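Local coordinates for protein alpha-1,2-mannosidase (Bacteroides thetaiotaomicron, PDB 2WW2) that hydrolyses alpha-mannosides with inversion of configuration, as a calcium-dependent glycoside hydrolase of family GH92, at residues S154-E159 with D213-Y218; K166-Y171 with A181-M186; F659-L664 with N671-A676; L690-E695 with L706-E711. All blocks are in the same frame, centred on the assembly; numbering follows the deposited sequence.

Contact 1 of 4, residues S154-E159 with D213-Y218; sequences SSITIE and DYTCAY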
loop_
_atom_site.group_PDB
_atom_site.type_symbol
_atom_site.label_atom_id
_atom_site.label_comp_id
_atom_site.label_asym_id
_atom_site.label_seq_id
_atom_site.Cartn_x
_atom_site.Cartn_y
_atom_site.Cartn_z
ATOM N N SER A 154 41.240 27.608 -7.431
ATOM C CA SER A 154 40.711 28.930 -7.768
ATOM C C SER A 154 41.753 29.998 -7.437
ATOM O O SER A 154 42.803 29.698 -6.846
ATOM C CB SER A 154 39.426 29.187 -6.984
ATOM O OG SER A 154 39.645 28.974 -5.600
ATOM N N SER A 155 41.472 31.243 -7.825
ATOM C CA SER A 155 42.378 32.358 -7.519
ATOM C C SER A 155 41.567 33.634 -7.407
ATOM O O SER A 155 40.526 33.794 -8.072
ATOM C CB SER A 155 43.420 32.524 -8.623
ATOM O OG SER A 155 42.768 32.794 -9.864
ATOM N N ILE A 156 42.044 34.538 -6.561
ATOM C CA ILE A 156 41.430 35.839 -6.395
ATOM C C ILE A 156 42.518 36.898 -6.302
ATOM O O ILE A 156 43.544 36.684 -5.655
ATOM C CB ILE A 156 40.611 35.916 -5.079
ATOM C CG1 ILE A 156 39.568 34.796 -5.014
ATOM C CG2 ILE A 156 39.910 37.279 -4.956
ATOM C CD1 ILE A 156 38.839 34.735 -3.654
ATOM N N THR A 157 42.286 38.038 -6.952
ATOM C CA THR A 157 43.167 39.190 -6.825
ATOM C C THR A 157 42.342 40.409 -6.426
ATOM O O THR A 157 41.282 40.662 -6.986
ATOM C CB THR A 157 43.937 39.463 -8.136
ATOM O OG1 THR A 157 44.738 38.322 -8.463
ATOM C CG2 THR A 157 44.844 40.681 -7.990
ATOM N N ILE A 158 42.822 41.149 -5.437
ATOM C CA ILE A 158 42.129 42.346 -4.977
ATOM C C ILE A 158 42.929 43.551 -5.416
ATOM O O ILE A 158 44.149 43.542 -5.339
ATOM C CB ILE A 158 42.058 42.399 -3.433
ATOM C CG1 ILE A 158 41.526 41.088 -2.855
ATOM C CG2 ILE A 158 41.220 43.628 -2.960
ATOM C CD1 ILE A 158 41.543 41.041 -1.334
ATOM N N GLU A 159 42.241 44.591 -5.876
ATOM C CA GLU A 159 42.883 45.862 -6.172
ATOM C C GLU A 159 42.145 46.918 -5.368
ATOM O O GLU A 159 41.275 47.609 -5.882
ATOM C CB GLU A 159 42.825 46.158 -7.671
ATOM C CG GLU A 159 43.546 45.096 -8.501
ATOM C CD GLU A 159 43.526 45.402 -9.983
ATOM O OE1 GLU A 159 42.618 44.921 -10.691
ATOM O OE2 GLU A 159 44.416 46.143 -10.445
ATOM N N ASP A 213 43.745 25.456 -3.717
ATOM C CA ASP A 213 42.566 24.623 -3.925
ATOM C C ASP A 213 41.290 25.431 -3.641
ATOM O O ASP A 213 40.392 25.530 -4.490
ATOM C CB ASP A 213 42.645 23.397 -3.015
ATOM C CG ASP A 213 41.375 22.547 -3.043
ATOM O OD1 ASP A 213 40.809 22.307 -4.141
ATOM O OD2 ASP A 213 40.966 22.102 -1.950
ATOM N N TYR A 214 41.224 25.999 -2.438
ATOM C CA TYR A 214 40.067 26.775 -1.982
ATOM C C TYR A 214 40.577 28.174 -1.645
ATOM O O TYR A 214 41.537 28.308 -0.879
ATOM C CB TYR A 214 39.474 26.118 -0.727
ATOM C CG TYR A 214 38.256 26.816 -0.127
ATOM C CD1 TYR A 214 37.286 27.415 -0.934
ATOM C CD2 TYR A 214 38.064 26.842 1.250
ATOM C CE1 TYR A 214 36.158 28.057 -0.358
ATOM C CE2 TYR A 214 36.963 27.454 1.818
ATOM C CZ TYR A 214 36.006 28.053 1.014
ATOM O OH TYR A 214 34.920 28.667 1.623
ATOM N N THR A 215 39.951 29.215 -2.198
ATOM C CA THR A 215 40.337 30.589 -1.876
ATOM C C THR A 215 39.123 31.460 -1.578
ATOM O O THR A 215 38.059 31.276 -2.178
ATOM C CB THR A 215 41.125 31.275 -3.023
ATOM O OG1 THR A 215 40.328 31.351 -4.218
ATOM C CG2 THR A 215 42.421 30.516 -3.336
ATOM N N CYS A 216 39.311 32.405 -0.656
ATOM C CA CYS A 216 38.349 33.456 -0.367
ATOM C C CYS A 216 39.101 34.773 -0.177
ATOM O O CYS A 216 40.336 34.803 -0.012
ATOM C CB CYS A 216 37.551 33.132 0.911
ATOM S SG CYS A 216 36.617 31.541 0.870
ATOM N N ALA A 217 38.362 35.873 -0.199
ATOM C CA ALA A 217 38.965 37.179 0.057
ATOM C C ALA A 217 37.947 37.961 0.829
ATOM O O ALA A 217 36.736 37.723 0.684
ATOM C CB ALA A 217 39.287 37.893 -1.241
ATOM N N TYR A 218 38.419 38.877 1.657
ATOM C CA TYR A 218 37.493 39.778 2.335
ATOM C C TYR A 218 37.852 41.218 2.054
ATOM O O TYR A 218 39.007 41.549 1.807
ATOM C CB TYR A 218 37.444 39.515 3.850
ATOM C CG TYR A 218 38.553 40.176 4.641
ATOM C CD1 TYR A 218 38.440 41.513 5.049
ATOM C CD2 TYR A 218 39.707 39.477 4.979
ATOM C CE1 TYR A 218 39.442 42.120 5.778
ATOM C CE2 TYR A 218 40.722 40.091 5.703
ATOM C CZ TYR A 218 40.569 41.408 6.101
ATOM O OH TYR A 218 41.562 42.024 6.819
#
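The hydroxyl of Ser154 is gripped from two directions: Thr215 OG1 donates a hydrogen bond of 2.8 Å to Ser154 OG, while Ser154 OG is itself hydrogen-bonded to the backbone carbonyl of Tyr150. Both hydroxyls are placed by the same choice of torsion. Ser154 OG sits between its backbone N and carbonyl carbon (chi1 53°), and Thr215 OG1 takes the equivalent position (chi1 61°), which brings the two oxygens together across a gap that no backbone bond spans. The methyl of Thr215 also touches the facing strand, with CG2 3.6 Å from Ser154 O. Beyond the polar link the interface is largely apolar. Ile156 CG1 passes 3.6 Å from Thr215 OG1, and Ile156 CD1 descends onto the backbone, 3.5 Å from Cys216 C. The other branch, Ile156 CG2, meets Ala217 CB at 3.8 Å, and Ile158 CD1 reaches the same methyl at 3.9 Å, so that two isoleucines close over one small residue. A valine in place of Thr215 would probably leave Ser154 OG without the donor that links the two segments, though still held by Tyr150. The strand axes run 7.5 Å apart at an angle of 19°, too far for sheet pairing. Strand 154-159 is hydrogen-bonded to 164-169 and 209-212, whereas strand 216-221 pairs with 143-148 and 194-198; the contact therefore packs one layer of strands face to face on another, consistent with a beta-sandwich N-terminal domain.

Contact 2 of 4, residues K166-Y171 with A181-M186; sequences KGATRY and ANYFMM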
loop_
_atom_site.group_PDB
_atom_site.type_symbol
_atom_site.label_atom_id
_atom_site.label_comp_id
_atom_site.label_asym_id
_atom_site.label_seq_id
_atom_site.Cartn_x
_atom_site.Cartn_y
_atom_site.Cartn_z
ATOM N N LYS A 166 39.014 40.511 -8.823
ATOM C CA LYS A 166 38.900 39.631 -9.980
ATOM C C LYS A 166 39.306 38.232 -9.548
ATOM O O LYS A 166 39.986 38.076 -8.535
ATOM C CB LYS A 166 39.812 40.121 -11.110
ATOM C CG LYS A 166 39.430 41.521 -11.612
ATOM C CD LYS A 166 40.342 42.001 -12.746
ATOM C CE LYS A 166 39.922 43.398 -13.192
ATOM N NZ LYS A 166 40.945 44.012 -14.079
ATOM N N GLY A 167 38.916 37.209 -10.305
ATOM C CA GLY A 167 39.323 35.858 -9.926
ATOM C C GLY A 167 38.945 34.812 -10.948
ATOM O O GLY A 167 38.346 35.120 -11.993
ATOM N N ALA A 168 39.293 33.570 -10.653
ATOM C CA ALA A 168 38.897 32.484 -11.523
ATOM C C ALA A 168 38.396 31.362 -10.654
ATOM O O ALA A 168 39.008 31.040 -9.628
ATOM C CB ALA A 168 40.073 32.018 -12.381
ATOM N N THR A 169 37.263 30.782 -11.035
ATOM C CA THR A 169 36.764 29.612 -10.336
ATOM C C THR A 169 36.778 28.451 -11.311
ATOM O O THR A 169 36.387 28.603 -12.468
ATOM C CB THR A 169 35.347 29.851 -9.768
ATOM O OG1 THR A 169 34.818 28.605 -9.308
ATOM C CG2 THR A 169 34.404 30.460 -10.834
ATOM N N ARG A 170 37.238 27.291 -10.857
ATOM C CA ARG A 170 37.349 26.135 -11.742
ATOM C C ARG A 170 36.558 24.916 -11.249
ATOM O O ARG A 170 36.557 23.861 -11.896
ATOM C CB ARG A 170 38.829 25.779 -11.935
ATOM C CG ARG A 170 39.599 26.882 -12.632
ATOM C CD ARG A 170 41.078 26.495 -12.875
ATOM N NE ARG A 170 41.804 27.614 -13.466
ATOM C CZ ARG A 170 42.285 28.641 -12.766
ATOM N NH1 ARG A 170 42.128 28.691 -11.447
ATOM N NH2 ARG A 170 42.930 29.623 -13.385
ATOM N N TYR A 171 35.891 25.060 -10.106
ATOM C CA TYR A 171 35.085 23.978 -9.569
ATOM C C TYR A 171 34.133 23.445 -10.635
ATOM O O TYR A 171 33.537 24.218 -11.400
ATOM C CB TYR A 171 34.273 24.450 -8.361
ATOM C CG TYR A 171 33.286 23.413 -7.848
ATOM C CD1 TYR A 171 33.686 22.420 -6.958
ATOM C CD2 TYR A 171 31.949 23.435 -8.250
ATOM C CE1 TYR A 171 32.772 21.474 -6.484
ATOM C CE2 TYR A 171 31.029 22.492 -7.791
ATOM C CZ TYR A 171 31.455 21.524 -6.896
ATOM O OH TYR A 171 30.560 20.609 -6.441
ATOM N N ALA A 181 37.516 27.360 -16.963
ATOM C CA ALA A 181 37.436 28.325 -15.853
ATOM C C ALA A 181 36.309 29.299 -16.103
ATOM O O ALA A 181 35.977 29.577 -17.260
ATOM C CB ALA A 181 38.732 29.115 -15.703
ATOM N N ASN A 182 35.740 29.826 -15.014
ATOM C CA ASN A 182 34.889 30.990 -15.096
ATOM C C ASN A 182 35.673 32.190 -14.531
ATOM O O ASN A 182 36.178 32.136 -13.404
ATOM C CB ASN A 182 33.554 30.742 -14.359
ATOM C CG ASN A 182 32.626 31.931 -14.418
ATOM O OD1 ASN A 182 31.881 32.137 -15.402
ATOM N ND2 ASN A 182 32.645 32.721 -13.364
ATOM N N TYR A 183 35.826 33.232 -15.349
ATOM C CA TYR A 183 36.628 34.405 -14.980
ATOM C C TYR A 183 35.666 35.476 -14.517
ATOM O O TYR A 183 34.772 35.868 -15.270
ATOM C CB TYR A 183 37.413 34.889 -16.201
ATOM C CG TYR A 183 38.273 33.803 -16.807
ATOM C CD1 TYR A 183 39.521 33.501 -16.271
ATOM C CD2 TYR A 183 37.822 33.045 -17.884
ATOM C CE1 TYR A 183 40.325 32.486 -16.820
ATOM C CE2 TYR A 183 38.619 32.027 -18.442
ATOM C CZ TYR A 183 39.858 31.762 -17.898
ATOM O OH TYR A 183 40.635 30.761 -18.421
ATOM N N PHE A 184 35.817 35.941 -13.281
ATOM C CA PHE A 184 34.848 36.892 -12.746
ATOM C C PHE A 184 35.499 38.213 -12.330
ATOM O O PHE A 184 36.717 38.293 -12.130
ATOM C CB PHE A 184 34.049 36.273 -11.591
ATOM C CG PHE A 184 34.892 35.880 -10.396
ATOM C CD1 PHE A 184 35.240 36.823 -9.427
ATOM C CD2 PHE A 184 35.309 34.568 -10.225
ATOM C CE1 PHE A 184 36.007 36.455 -8.316
ATOM C CE2 PHE A 184 36.085 34.184 -9.121
ATOM C CZ PHE A 184 36.434 35.123 -8.163
ATOM N N MET A 185 34.683 39.262 -12.245
ATOM C CA MET A 185 35.163 40.537 -11.726
ATOM C C MET A 185 34.026 41.250 -11.044
ATOM O O MET A 185 32.845 41.058 -11.386
ATOM C CB MET A 185 35.781 41.438 -12.812
ATOM C CG MET A 185 34.809 42.053 -13.799
ATOM S SD MET A 185 35.502 43.468 -14.724
ATOM C CE MET A 185 35.449 44.798 -13.538
ATOM N N MET A 186 34.386 42.074 -10.074
ATOM C CA MET A 186 33.383 42.840 -9.362
ATOM C C MET A 186 33.938 44.178 -8.902
ATOM O O MET A 186 35.151 44.361 -8.759
ATOM C CB MET A 186 32.840 42.043 -8.181
ATOM C CG MET A 186 33.833 41.790 -7.101
ATOM S SD MET A 186 33.162 40.689 -5.839
ATOM C CE MET A 186 33.387 39.122 -6.670
HETATM O O HOH W 1 42.837 29.630 -16.526
#
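Gly167 and Phe184 form the tight centre of an antiparallel beta hairpin with a long connecting loop. Their backbones are joined by a reciprocal pair of hydrogen bonds, and the Phe184 ring folds back across the strand: CG lies between its own backbone N and carbonyl carbon (chi1 62°), which lays one ring face on Gly167. The resulting CH-pi contact puts Gly167 CA 3.7 Å from the ring centroid, so close that any beta carbon on this glycine would collide with the ring. With Phe80 also stacked on Phe184, an alanine here would probably uncover the glycine backbone and deprive Phe80 of its partner. Thr169 continues this buried side, its CG2 3.6 Å from Asn182 CB, and a second reciprocal backbone pair joins these two residues.

On the other face the cross-strand contacts are sparser, although helix 240-250 packs on Met185 and Tyr183. Exposed Lys166 lies alongside Met185 with CG 3.8 Å from Met185 CB, and Ala168 CB comes only within 4.2 Å of Tyr183 CD1. At the partly exposed end, Arg170 NH1 binds the carbonyl of Gly153, while a water at the guanidinium edge, in its plane, lies 3.1 Å from Arg170 NH2 and 3.1 Å from Tyr183 OH.

Contact 3 of 4, residues F659-L664 with N671-A676; sequences FKKVTL and NFVVSA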
loop_
_atom_site.group_PDB
_atom_site.type_symbol
_atom_site.label_atom_id
_atom_site.label_comp_id
_atom_site.label_asym_id
_atom_site.label_seq_id
_atom_site.Cartn_x
_atom_site.Cartn_y
_atom_site.Cartn_z
ATOM N N PHE A 659 -8.256 28.484 -17.981
ATOM C CA PHE A 659 -8.722 29.876 -17.819
ATOM C C PHE A 659 -9.926 30.179 -18.709
ATOM O O PHE A 659 -10.233 29.412 -19.618
ATOM C CB PHE A 659 -7.585 30.854 -18.140
ATOM C CG PHE A 659 -6.383 30.720 -17.208
ATOM C CD1 PHE A 659 -6.389 31.342 -15.962
ATOM C CD2 PHE A 659 -5.279 29.950 -17.573
ATOM C CE1 PHE A 659 -5.284 31.214 -15.086
ATOM C CE2 PHE A 659 -4.166 29.819 -16.721
ATOM C CZ PHE A 659 -4.173 30.458 -15.474
ATOM N N LYS A 660 -10.596 31.312 -18.475
ATOM C CA LYS A 660 -11.662 31.729 -19.383
ATOM C C LYS A 660 -11.081 32.150 -20.732
ATOM O O LYS A 660 -11.770 32.118 -21.762
ATOM C CB LYS A 660 -12.511 32.855 -18.766
ATOM C CG LYS A 660 -13.419 32.333 -17.657
ATOM C CD LYS A 660 -14.166 33.438 -16.951
ATOM C CE LYS A 660 -14.962 32.882 -15.771
ATOM N NZ LYS A 660 -15.968 31.869 -16.230
ATOM N N LYS A 661 -9.798 32.492 -20.737
ATOM C CA LYS A 661 -9.148 32.941 -21.965
ATOM C C LYS A 661 -7.625 32.895 -21.877
ATOM O O LYS A 661 -7.035 33.317 -20.869
ATOM C CB LYS A 661 -9.599 34.379 -22.287
ATOM C CG LYS A 661 -9.243 34.839 -23.692
ATOM C CD LYS A 661 -9.564 36.319 -23.870
ATOM C CE LYS A 661 -9.588 36.681 -25.320
ATOM N NZ LYS A 661 -10.054 38.097 -25.506
ATOM N N VAL A 662 -6.978 32.370 -22.920
ATOM C CA VAL A 662 -5.544 32.560 -23.062
ATOM C C VAL A 662 -5.315 33.090 -24.466
ATOM O O VAL A 662 -5.998 32.687 -25.413
ATOM C CB VAL A 662 -4.692 31.262 -22.871
ATOM C CG1 VAL A 662 -4.438 30.965 -21.407
ATOM C CG2 VAL A 662 -5.333 30.091 -23.574
ATOM N N THR A 663 -4.368 34.015 -24.585
ATOM C CA THR A 663 -3.983 34.575 -25.864
ATOM C C THR A 663 -2.495 34.329 -26.059
ATOM O O THR A 663 -1.671 34.726 -25.232
ATOM C CB THR A 663 -4.244 36.080 -25.903
ATOM O OG1 THR A 663 -5.638 36.323 -25.688
ATOM C CG2 THR A 663 -3.847 36.669 -27.257
ATOM N N LEU A 664 -2.160 33.641 -27.143
ATOM C CA LEU A 664 -0.782 33.371 -27.470
ATOM C C LEU A 664 -0.320 34.400 -28.501
ATOM O O LEU A 664 -0.922 34.530 -29.574
ATOM C CB LEU A 664 -0.645 31.948 -28.023
ATOM C CG LEU A 664 -0.789 30.775 -27.046
ATOM C CD1 LEU A 664 -2.261 30.538 -26.637
ATOM C CD2 LEU A 664 -0.231 29.528 -27.697
ATOM N N ASN A 671 -1.907 36.268 -33.427
ATOM C CA ASN A 671 -2.385 35.907 -32.093
ATOM C C ASN A 671 -3.370 34.756 -32.183
ATOM O O ASN A 671 -4.258 34.751 -33.045
ATOM C CB ASN A 671 -3.072 37.106 -31.448
ATOM C CG ASN A 671 -2.160 38.315 -31.377
ATOM O OD1 ASN A 671 -1.064 38.237 -30.839
ATOM N ND2 ASN A 671 -2.596 39.430 -31.949
ATOM N N PHE A 672 -3.211 33.765 -31.316
ATOM C CA PHE A 672 -4.180 32.683 -31.265
ATOM C C PHE A 672 -4.853 32.694 -29.913
ATOM O O PHE A 672 -4.177 32.647 -28.874
ATOM C CB PHE A 672 -3.533 31.319 -31.526
ATOM C CG PHE A 672 -4.552 30.229 -31.774
ATOM C CD1 PHE A 672 -4.958 29.931 -33.055
ATOM C CD2 PHE A 672 -5.144 29.554 -30.711
ATOM C CE1 PHE A 672 -5.913 28.956 -33.296
ATOM C CE2 PHE A 672 -6.099 28.576 -30.940
ATOM C CZ PHE A 672 -6.487 28.280 -32.246
ATOM N N VAL A 673 -6.178 32.750 -29.917
ATOM C CA VAL A 673 -6.945 32.774 -28.668
ATOM C C VAL A 673 -7.656 31.450 -28.400
ATOM O O VAL A 673 -8.338 30.920 -29.280
ATOM C CB VAL A 673 -7.998 33.885 -28.713
ATOM C CG1 VAL A 673 -8.998 33.767 -27.521
ATOM C CG2 VAL A 673 -7.313 35.256 -28.747
ATOM N N VAL A 674 -7.504 30.910 -27.192
ATOM C CA VAL A 674 -8.374 29.822 -26.760
ATOM C C VAL A 674 -9.369 30.462 -25.804
ATOM O O VAL A 674 -9.005 30.857 -24.692
ATOM C CB VAL A 674 -7.632 28.669 -26.040
ATOM C CG1 VAL A 674 -8.632 27.601 -25.561
ATOM C CG2 VAL A 674 -6.570 28.042 -26.938
ATOM N N SER A 675 -10.614 30.626 -26.237
ATOM C CA SER A 675 -11.606 31.193 -25.313
ATOM C C SER A 675 -12.576 30.139 -24.771
ATOM O O SER A 675 -13.011 29.231 -25.486
ATOM C CB SER A 675 -12.336 32.390 -25.933
ATOM O OG SER A 675 -13.198 31.959 -26.954
ATOM N N ALA A 676 -12.901 30.262 -23.491
ATOM C CA ALA A 676 -13.770 29.323 -22.810
ATOM C C ALA A 676 -14.587 30.159 -21.832
ATOM O O ALA A 676 -14.396 30.097 -20.612
ATOM C CB ALA A 676 -12.924 28.256 -22.075
HETATM O O HOH W 2 -8.929 29.415 -22.099
#
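Val673 spreads its two methyls over two residues of the facing strand. Its CG1, anti to the backbone N (chi1 169°), meets Lys661 CE at 3.7 Å, while CG2, beside that N, comes to 3.6 Å from Thr663 OG1. The Lys661 chain, extended throughout and starting with CG anti to the backbone N (chi1 -167°), passes at a slant across the valine, which is how CE arrives at CG1. On the other face Val662 and Val674 run alongside each other. Val662 turns CG2 into the slot between its backbone N and carbonyl carbon, and that methyl rests 3.7 Å from Val674 CB. Further along, Leu664 CD1 settles 3.6 Å from Phe672 O, and the same side chain touches Met640 of helix 632-640.

Reciprocal backbone bonds join Val662 to Val674 and Leu664 to Phe672. At the entry to the pairing a water donates to both Phe659 O, at 2.8 Å, and Val674 O, at 3.0 Å, and Ala676 N binds Lys660 O. On the flank away from 671-676, Lys660 and Lys661 both face Glu277, a classic beta bulge against strand 274-277. Together these features describe an antiparallel beta hairpin, 661-665 with 671-675, set within a mixed sheet of the catalytic domain.

Contact 4 of 4, residues L690-E695 with L706-E711; sequences LLNGQE and LKQGGE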
loop_
_atom_site.group_PDB
_atom_site.type_symbol
_atom_site.label_atom_id
_atom_site.label_comp_id
_atom_site.label_asym_id
_atom_site.label_seq_id
_atom_site.Cartn_x
_atom_site.Cartn_y
_atom_site.Cartn_z
ATOM N N LEU A 690 -15.854 25.963 -31.900
ATOM C CA LEU A 690 -15.652 26.600 -33.191
ATOM C C LEU A 690 -14.168 26.936 -33.353
ATOM O O LEU A 690 -13.544 27.505 -32.445
ATOM C CB LEU A 690 -16.491 27.876 -33.302
ATOM C CG LEU A 690 -18.001 27.799 -33.071
ATOM C CD1 LEU A 690 -18.604 29.194 -33.109
ATOM C CD2 LEU A 690 -18.672 26.903 -34.118
ATOM N N LEU A 691 -13.591 26.562 -34.489
ATOM C CA LEU A 691 -12.256 27.016 -34.839
ATOM C C LEU A 691 -12.402 28.043 -35.948
ATOM O O LEU A 691 -12.899 27.722 -37.036
ATOM C CB LEU A 691 -11.370 25.859 -35.296
ATOM C CG LEU A 691 -9.965 26.225 -35.775
ATOM C CD1 LEU A 691 -9.129 26.927 -34.664
ATOM C CD2 LEU A 691 -9.236 24.976 -36.272
ATOM N N ASN A 692 -12.019 29.285 -35.662
ATOM C CA ASN A 692 -12.199 30.364 -36.615
ATOM C C ASN A 692 -13.631 30.386 -37.159
ATOM O O ASN A 692 -13.867 30.635 -38.345
ATOM C CB ASN A 692 -11.157 30.251 -37.730
ATOM C CG ASN A 692 -9.729 30.244 -37.183
ATOM O OD1 ASN A 692 -8.931 29.357 -37.492
ATOM N ND2 ASN A 692 -9.417 31.218 -36.344
ATOM N N GLY A 693 -14.589 30.147 -36.264
ATOM C CA GLY A 693 -16.001 30.316 -36.581
ATOM C C GLY A 693 -16.654 29.111 -37.230
ATOM O O GLY A 693 -17.838 29.143 -37.537
ATOM N N GLN A 694 -15.897 28.040 -37.447
ATOM C CA GLN A 694 -16.458 26.825 -38.049
ATOM C C GLN A 694 -16.526 25.695 -37.030
ATOM O O GLN A 694 -15.618 25.533 -36.219
ATOM C CB GLN A 694 -15.613 26.379 -39.244
ATOM C CG GLN A 694 -15.105 27.518 -40.138
ATOM C CD GLN A 694 -16.213 28.342 -40.765
ATOM O OE1 GLN A 694 -17.211 27.802 -41.265
ATOM N NE2 GLN A 694 -16.041 29.678 -40.755
ATOM N N GLU A 695 -17.595 24.907 -37.072
ATOM C CA GLU A 695 -17.724 23.767 -36.164
ATOM C C GLU A 695 -16.443 22.935 -36.229
ATOM O O GLU A 695 -15.932 22.663 -37.303
ATOM C CB GLU A 695 -18.928 22.909 -36.548
ATOM C CG GLU A 695 -19.159 21.701 -35.645
ATOM C CD GLU A 695 -20.389 20.924 -36.062
ATOM O OE1 GLU A 695 -21.507 21.392 -35.760
ATOM O OE2 GLU A 695 -20.242 19.868 -36.717
ATOM N N LEU A 706 -2.233 26.965 -35.130
ATOM C CA LEU A 706 -1.848 27.931 -34.096
ATOM C C LEU A 706 -1.099 29.137 -34.664
ATOM O O LEU A 706 -1.470 30.295 -34.420
ATOM C CB LEU A 706 -0.984 27.241 -33.030
ATOM C CG LEU A 706 -1.737 26.271 -32.101
ATOM C CD1 LEU A 706 -0.777 25.413 -31.277
ATOM C CD2 LEU A 706 -2.684 27.043 -31.194
ATOM N N LYS A 707 -0.054 28.843 -35.433
ATOM C CA LYS A 707 0.903 29.820 -35.954
ATOM C C LYS A 707 0.255 30.903 -36.824
ATOM O O LYS A 707 0.717 32.048 -36.852
ATOM C CB LYS A 707 1.948 29.068 -36.778
ATOM C CG LYS A 707 3.338 29.654 -36.791
ATOM C CD LYS A 707 4.358 28.687 -37.441
ATOM C CE LYS A 707 4.479 28.903 -38.944
ATOM N NZ LYS A 707 3.300 28.339 -39.680
ATOM N N GLN A 708 -0.804 30.548 -37.539
ATOM C CA GLN A 708 -1.447 31.508 -38.440
ATOM C C GLN A 708 -2.360 32.466 -37.678
ATOM O O GLN A 708 -2.856 33.450 -38.242
ATOM C CB GLN A 708 -2.225 30.792 -39.542
ATOM C CG GLN A 708 -3.445 30.054 -39.051
ATOM C CD GLN A 708 -4.115 29.297 -40.177
ATOM O OE1 GLN A 708 -3.516 29.109 -41.235
ATOM N NE2 GLN A 708 -5.361 28.860 -39.962
ATOM N N GLY A 709 -2.566 32.174 -36.397
ATOM C CA GLY A 709 -3.414 32.988 -35.553
ATOM C C GLY A 709 -4.879 32.669 -35.777
ATOM O O GLY A 709 -5.251 32.040 -36.773
ATOM N N GLY A 710 -5.720 33.082 -34.839
ATOM C CA GLY A 710 -7.149 32.816 -34.953
ATOM C C GLY A 710 -7.734 32.569 -33.579
ATOM O O GLY A 710 -7.256 33.122 -32.586
ATOM N N GLU A 711 -8.757 31.722 -33.518
ATOM C CA GLU A 711 -9.459 31.501 -32.257
ATOM C C GLU A 711 -10.114 30.136 -32.183
ATOM O O GLU A 711 -10.825 29.721 -33.109
ATOM C CB GLU A 711 -10.519 32.586 -32.017
ATOM C CG GLU A 711 -11.285 32.394 -30.702
ATOM C CD GLU A 711 -12.099 33.620 -30.295
ATOM O OE1 GLU A 711 -11.869 34.708 -30.863
ATOM O OE2 GLU A 711 -12.972 33.500 -29.406
HETATM O O HOH W 3 -13.944 30.575 -33.386
#
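A type I' beta turn, Leu691 to Gln694, forms the two-residue turn of the hairpin between strands 685-691 and 694-695, and it rests on the start of strand 710-717, with Asn692 and Glu711 as the main touching residues. The turn is closed by its own backbone: Gln694 N binds Leu691 O at 3.0 Å, and Leu691 N binds Gln694 O at 2.9 Å. Its two middle residues, Asn692 and Gly693, both have positive phi, the conformation in which Asn-Gly is a favoured pair.

Across the contact Asn692 N donates to Glu711 O, 2.9 Å away and almost perfectly straight at 176°, nearly along the C=O axis. Leu691 packs against the same carbonyl at van der Waals distance. Its CG is anti to the backbone N (chi1 176°), and although its beta carbon leads away, the chain returns so that Leu691 CD1 lies 3.6 Å from Glu711 O.

The end of the Asn692 side chain packs against Gly710, whose backbone angles by themselves call for glycine; a beta carbon there would also run into the asparagine. Just before it, Gly709 has positive phi as the chain leaves helix 703-707, and its N bonds to Leu706 O. Gly710 also bonds through its backbone to Asn671 and Val673, which joins strand 710-717 to strand 671-675, while the Glu711 carboxylate is taken up by Ser675.

The contact lies at the surface, and a water completes the grip on the shared carbonyl: it accepts from Gly693 N at 3.0 Å and donates to Glu711 O at 3.2 Å.

Overall arrangement
From the N terminus, contact 1 closes a long loop, from strand 154-159 to strand 216-221, and the shorter hairpin loop of contact 2 falls wholly inside it. The two meet edge to edge, because strands 154-159 and 164-169 are sheet neighbours: strand 154-159 brings one side of contact 1 into the layer that holds the pairing of contact 2, with segment 213-218 in the facing layer. Both belong to the N-terminal domain. On the opposite side of the chain's centre, contacts 3 and 4 follow in series within the catalytic domain. Contact 3 closes a short hairpin; contact 4 closes a slightly longer loop, and strand 710-717 pairs with 671-675. Centres of contacts 1 and 3 lie about 53 Å apart, and no loops cross.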